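Local coordinates for Low density lipoprotein receptor adapter protein 1 (Rattus norvegicus, PDB 3SO6) that links the LDL receptor to the clathrin endocytic machinery, its phosphotyrosine-binding domain recognising the NPXY internalisation motif of the receptor tail, at residues A[90-93]-A[98-101]; A[71-76]-A[92-97]. All coordinates share one frame; numbering follows the deposited sequence. Where two conformers were deposited one is given.

Contact 1: residues A[90-93]-A[98-101]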
loop_
_atom_site.group_PDB
_atom_site.type_symbol
_atom_site.label_atom_id
_atom_site.label_comp_id
_atom_site.label_asym_id
_atom_site.label_seq_id
_atom_site.Cartn_x
_atom_site.Cartn_y
_atom_site.Cartn_z
ATOM N N ILE A 90 -2.407 -1.829 -3.974
ATOM C CA ILE A 90 -2.100 -2.440 -5.285
ATOM C C ILE A 90 -1.186 -1.393 -5.990
ATOM O O ILE A 90 -1.551 -0.183 -6.031
ATOM C CB ILE A 90 -3.351 -2.738 -6.093
ATOM C CG1 ILE A 90 -4.222 -3.765 -5.326
ATOM C CG2 ILE A 90 -3.002 -3.288 -7.448
ATOM C CD1 ILE A 90 -5.602 -4.044 -5.937
ATOM N N ALA A 91 -0.094 -1.853 -6.628
ATOM C CA ALA A 91 0.697 -0.953 -7.414
ATOM C C ALA A 91 1.250 -1.678 -8.599
ATOM O O ALA A 91 1.611 -2.860 -8.502
ATOM C CB ALA A 91 1.860 -0.422 -6.580
ATOM N N GLN A 92 1.352 -0.948 -9.704
ATOM C CA GLN A 92 1.951 -1.505 -10.890
ATOM C C GLN A 92 3.474 -1.538 -10.625
ATOM O O GLN A 92 4.060 -0.629 -10.015
ATOM C CB GLN A 92 1.705 -0.559 -12.099
ATOM C CG GLN A 92 2.234 -1.099 -13.430
ATOM C CD GLN A 92 1.464 -0.511 -14.605
ATOM O OE1 GLN A 92 1.318 0.712 -14.721
ATOM N NE2 GLN A 92 1.050 -1.395 -15.563
ATOM N N SER A 93 4.135 -2.568 -11.163
ATOM C CA SER A 93 5.588 -2.776 -10.953
ATOM C C SER A 93 6.337 -1.631 -11.659
ATOM O O SER A 93 5.829 -1.056 -12.612
ATOM C CB SER A 93 6.029 -4.130 -11.544
ATOM O OG SER A 93 7.423 -4.119 -11.855
ATOM N N SER A 98 3.022 -5.493 -14.771
ATOM C CA SER A 98 2.268 -6.343 -13.840
ATOM C C SER A 98 1.832 -5.540 -12.604
ATOM O O SER A 98 2.420 -4.506 -12.265
ATOM C CB SER A 98 3.042 -7.549 -13.365
ATOM O OG SER A 98 4.131 -7.119 -12.580
ATOM N N LEU A 99 0.782 -6.033 -11.992
ATOM C CA LEU A 99 0.097 -5.351 -10.880
ATOM C C LEU A 99 0.264 -6.220 -9.660
ATOM O O LEU A 99 -0.044 -7.422 -9.710
ATOM C CB LEU A 99 -1.356 -5.169 -11.165
ATOM C CG LEU A 99 -1.687 -4.474 -12.508
ATOM C CD1 LEU A 99 -3.209 -4.411 -12.746
ATOM C CD2 LEU A 99 -0.937 -3.110 -12.704
ATOM N N GLU A 100 0.763 -5.624 -8.573
ATOM C CA GLU A 100 1.062 -6.390 -7.378
ATOM C C GLU A 100 0.244 -5.863 -6.172
ATOM O O GLU A 100 0.229 -4.636 -5.927
ATOM C CB GLU A 100 2.538 -6.244 -6.948
ATOM C CG GLU A 100 3.544 -6.574 -8.142
ATOM C CD GLU A 100 4.987 -6.231 -7.774
ATOM O OE1 GLU A 100 5.237 -5.325 -6.903
ATOM O OE2 GLU A 100 5.907 -6.773 -8.413
ATOM N N CYS A 101 -0.329 -6.773 -5.367
ATOM C CA CYS A 101 -0.941 -6.394 -4.121
ATOM C C CYS A 101 0.050 -6.750 -3.021
ATOM O O CYS A 101 0.471 -7.926 -2.922
ATOM C CB CYS A 101 -2.289 -7.146 -3.946
ATOM S SG CYS A 101 -3.093 -6.727 -2.406
HETATM O O HOH W 1 4.302 -2.790 -7.284
HETATM O O HOH W 2 8.181 -5.560 -9.648
#
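Ala91 and Glu100 exchange two backbone hydrogen bonds, Ala91 N to Glu100 O and Glu100 N to Ala91 O, each 2.9 Å long, which identifies them as an antiparallel hydrogen-bonded pair. Ile90 with Cys101 and Gln92 with Leu99 are the non-hydrogen-bonded pairs on either side of it. Beyond the strand end the pairing continues for one more bond, Ser93 N to Ser98 O at 2.8 Å.

The apolar packing lies on the face that carries Ile90, Gln92, Leu99 and Cys101. Leu99 reaches across with one branch: its CD2 lies 3.7 Å from Gln92 CB and also touches the CG, CD and NE2 of that glutamine, because with CG anti to the backbone N (chi1 -177°) the extended chain runs past this methyl. Gln92 NE2 is held by Glu97 O. Farther along, Ile90 CG1 rests 4.1 Å from Cys101 CB. Gln92 and Leu99 each pack against aromatic side-chain atoms of the bound peptide, and Gln92 OE1 hydrogen-bonds to a polar side chain of the peptide.

On the face of Ala91 and Glu100 the links are water-mediated. One water donates to Glu100 OE1 at 2.7 Å and to Ala91 O; a second donates to Glu100 OE2 and lies 2.7 Å from Ser93 OG, an oxygen that also accepts from Gln95 N. His102 NE2 is a further partner of Glu100 OE1, so both carboxylate oxygens are engaged.

Strand axes 4.6 Å apart and running at 153° to each other, joined by residues 94-97, define a beta hairpin, here strands 86-92 and 99-105 of the PTB-domain sheet.

Contact 2: residues A[71-76]-A[92-97]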
loop_
_atom_site.group_PDB
_atom_site.type_symbol
_atom_site.label_atom_id
_atom_site.label_comp_id
_atom_site.label_asym_id
_atom_site.label_seq_id
_atom_site.Cartn_x
_atom_site.Cartn_y
_atom_site.Cartn_z
ATOM N N ILE A 71 3.913 7.459 -5.987
ATOM C CA ILE A 71 2.441 7.626 -5.896
ATOM C C ILE A 71 1.767 7.300 -7.231
ATOM O O ILE A 71 0.651 6.797 -7.208
ATOM C CB ILE A 71 2.095 9.110 -5.402
ATOM C CG1 ILE A 71 0.727 9.177 -4.779
ATOM C CG2 ILE A 71 2.398 10.165 -6.533
ATOM C CD1 ILE A 71 0.597 8.579 -3.434
ATOM N N TYR A 72 2.426 7.566 -8.375
ATOM C CA TYR A 72 1.766 7.337 -9.666
ATOM C C TYR A 72 1.576 5.877 -10.020
ATOM O O TYR A 72 0.796 5.525 -10.878
ATOM C CB TYR A 72 2.568 7.980 -10.767
ATOM C CG TYR A 72 2.755 9.456 -10.614
ATOM C CD1 TYR A 72 1.650 10.337 -10.627
ATOM C CD2 TYR A 72 4.046 9.974 -10.474
ATOM C CE1 TYR A 72 1.879 11.699 -10.509
ATOM C CE2 TYR A 72 4.262 11.337 -10.322
ATOM C CZ TYR A 72 3.156 12.203 -10.335
ATOM O OH TYR A 72 3.320 13.606 -10.247
ATOM N N ARG A 73 2.304 5.012 -9.328
ATOM C CA ARG A 73 2.183 3.574 -9.518
ATOM C C ARG A 73 1.067 2.924 -8.703
ATOM O O ARG A 73 0.750 1.740 -8.958
ATOM C CB ARG A 73 3.501 2.903 -9.117
ATOM C CG ARG A 73 4.664 3.214 -10.060
ATOM C CD ARG A 73 6.019 2.694 -9.470
ATOM N NE ARG A 73 5.929 1.289 -9.098
ATOM C CZ ARG A 73 6.687 0.670 -8.185
ATOM N NH1 ARG A 73 7.646 1.301 -7.532
ATOM N NH2 ARG A 73 6.453 -0.610 -7.839
ATOM N N ILE A 74 0.579 3.586 -7.626
ATOM C CA ILE A 74 -0.307 2.934 -6.648
ATOM C C ILE A 74 -1.714 3.200 -7.145
ATOM O O ILE A 74 -2.069 4.376 -7.392
ATOM C CB ILE A 74 -0.093 3.516 -5.234
ATOM C CG1 ILE A 74 1.364 3.351 -4.764
ATOM C CG2 ILE A 74 -1.133 2.917 -4.312
ATOM C CD1 ILE A 74 1.668 4.131 -3.461
ATOM N N SER A 75 -2.495 2.143 -7.371
ATOM C CA SER A 75 -3.846 2.327 -7.875
ATOM C C SER A 75 -4.878 2.344 -6.824
ATOM O O SER A 75 -5.947 2.938 -7.031
ATOM C CB SER A 75 -4.181 1.218 -8.886
ATOM O OG SER A 75 -3.849 -0.020 -8.318
ATOM N N TYR A 76 -4.633 1.695 -5.677
ATOM C CA TYR A 76 -5.754 1.351 -4.759
ATOM C C TYR A 76 -5.162 1.037 -3.392
ATOM O O TYR A 76 -4.058 0.464 -3.322
ATOM C CB TYR A 76 -6.456 0.103 -5.356
ATOM C CG TYR A 76 -7.830 -0.228 -4.753
ATOM C CD1 TYR A 76 -8.963 0.508 -5.049
ATOM C CD2 TYR A 76 -7.985 -1.344 -3.883
ATOM C CE1 TYR A 76 -10.191 0.162 -4.518
ATOM C CE2 TYR A 76 -9.208 -1.650 -3.326
ATOM C CZ TYR A 76 -10.303 -0.906 -3.639
ATOM O OH TYR A 76 -11.508 -1.223 -3.057
ATOM N N GLN A 92 1.352 -0.948 -9.704
ATOM C CA GLN A 92 1.951 -1.505 -10.890
ATOM C C GLN A 92 3.474 -1.538 -10.625
ATOM O O GLN A 92 4.060 -0.629 -10.015
ATOM C CB GLN A 92 1.705 -0.559 -12.099
ATOM C CG GLN A 92 2.234 -1.099 -13.430
ATOM C CD GLN A 92 1.464 -0.511 -14.605
ATOM O OE1 GLN A 92 1.318 0.712 -14.721
ATOM N NE2 GLN A 92 1.050 -1.395 -15.563
ATOM N N SER A 93 4.135 -2.568 -11.163
ATOM C CA SER A 93 5.588 -2.776 -10.953
ATOM C C SER A 93 6.337 -1.631 -11.659
ATOM O O SER A 93 5.829 -1.056 -12.612
ATOM C CB SER A 93 6.029 -4.130 -11.544
ATOM O OG SER A 93 7.423 -4.119 -11.855
ATOM N N GLN A 94 7.539 -1.322 -11.217
ATOM C CA GLN A 94 8.335 -0.226 -11.865
ATOM C C GLN A 94 8.980 -0.706 -13.145
ATOM O O GLN A 94 9.290 0.090 -14.062
ATOM C CB GLN A 94 9.368 0.306 -10.873
ATOM C CG GLN A 94 10.205 1.520 -11.280
ATOM C CD GLN A 94 11.151 1.884 -10.114
ATOM O OE1 GLN A 94 11.377 1.036 -9.212
ATOM N NE2 GLN A 94 11.677 3.119 -10.097
ATOM N N GLN A 95 9.170 -2.023 -13.219
ATOM C CA GLN A 95 9.984 -2.575 -14.267
ATOM C C GLN A 95 9.188 -3.193 -15.411
ATOM O O GLN A 95 9.739 -3.422 -16.489
ATOM C CB GLN A 95 11.156 -3.453 -13.713
ATOM C CG GLN A 95 10.813 -4.554 -12.700
ATOM C CD GLN A 95 11.390 -4.331 -11.274
ATOM O OE1 GLN A 95 10.932 -3.433 -10.539
ATOM N NE2 GLN A 95 12.375 -5.193 -10.863
ATOM N N ASN A 96 7.882 -3.383 -15.221
ATOM C CA ASN A 96 7.014 -3.952 -16.253
ATOM C C ASN A 96 5.566 -3.674 -15.891
ATOM O O ASN A 96 5.317 -2.931 -14.928
ATOM C CB ASN A 96 7.238 -5.482 -16.355
ATOM C CG ASN A 96 7.075 -6.135 -15.010
ATOM O OD1 ASN A 96 5.986 -6.072 -14.413
ATOM N ND2 ASN A 96 8.189 -6.644 -14.442
ATOM N N GLU A 97 4.611 -4.225 -16.644
ATOM C CA GLU A 97 3.204 -3.788 -16.500
ATOM C C GLU A 97 2.387 -4.562 -15.462
ATOM O O GLU A 97 1.191 -4.300 -15.315
ATOM C CB GLU A 97 2.476 -3.845 -17.870
ATOM C CG GLU A 97 3.057 -2.928 -19.040
ATOM C CD GLU A 97 2.096 -2.813 -20.239
ATOM O OE1 GLU A 97 1.382 -3.811 -20.572
ATOM O OE2 GLU A 97 2.064 -1.726 -20.875
#
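Arg73 NE donates to Gln92 O at 2.8 Å, and Gln92 N returns a bond to Arg73 O at 2.9 Å, so one arginine meets both the N-H and the C=O of a single residue. This exchange joins the 3-10 turn 71-73 of the PTB domain, just before strand 74-79, the outermost strand of the chain on that side, to the end of strand 86-92, where the hairpin loop begins.

The NE bond is close to straight, 163° at the hydrogen, and Gln92 O lies in the guanidinium plane at its edge. A weak bond from NH2 reaches the same oxygen. The Arg73 chain is extended through CD and then bends at chi3 (52°), which turns NE onto the carbonyl. NH2 also forms a salt bridge with Glu67, which probably helps to fix the rotation of the group.

Within the loop, Ser93 OG accepts from Gln95 N at 3.1 Å, an ST turn, with a weak further bond from Asn96 N. Gln92 NE2 donates to Glu97 O, and this partner is in the amide plane although the nitrogen stands above the plane of the accepting carbonyl.

Beyond these bonds the guanidinium packs mainly on Gln94. Gln94 N lies over one face of the Arg73 guanidinium, 3.3 Å from its plane and away from its middle. The side-chain amide of Gln94 is turned only 13° from the guanidinium plane, and its CB comes within 3.8 Å of Arg73 CZ.

In the fold
Contacts 1 and 2 have centres about 5 Å apart and share Gln92 and Ser93. Strand 86-92 lies between the other two in the sheet: contact 1 uses its neighbour 99-105, while contact 2 reaches the start of strand 74-79. The ladder between them carries on at Ile90, whose O lies 2.8 Å from Ser75 N and whose N lies 2.9 Å from Tyr76 O, both probable hydrogen bonds. Both contacts border the bound LDL-receptor peptide. Tyr76 pairs with it as an antiparallel strand, extending the sheet as expected of a PTB domain, while Ile74 O and Gln92 OE1 bond to polar side chains of the peptide.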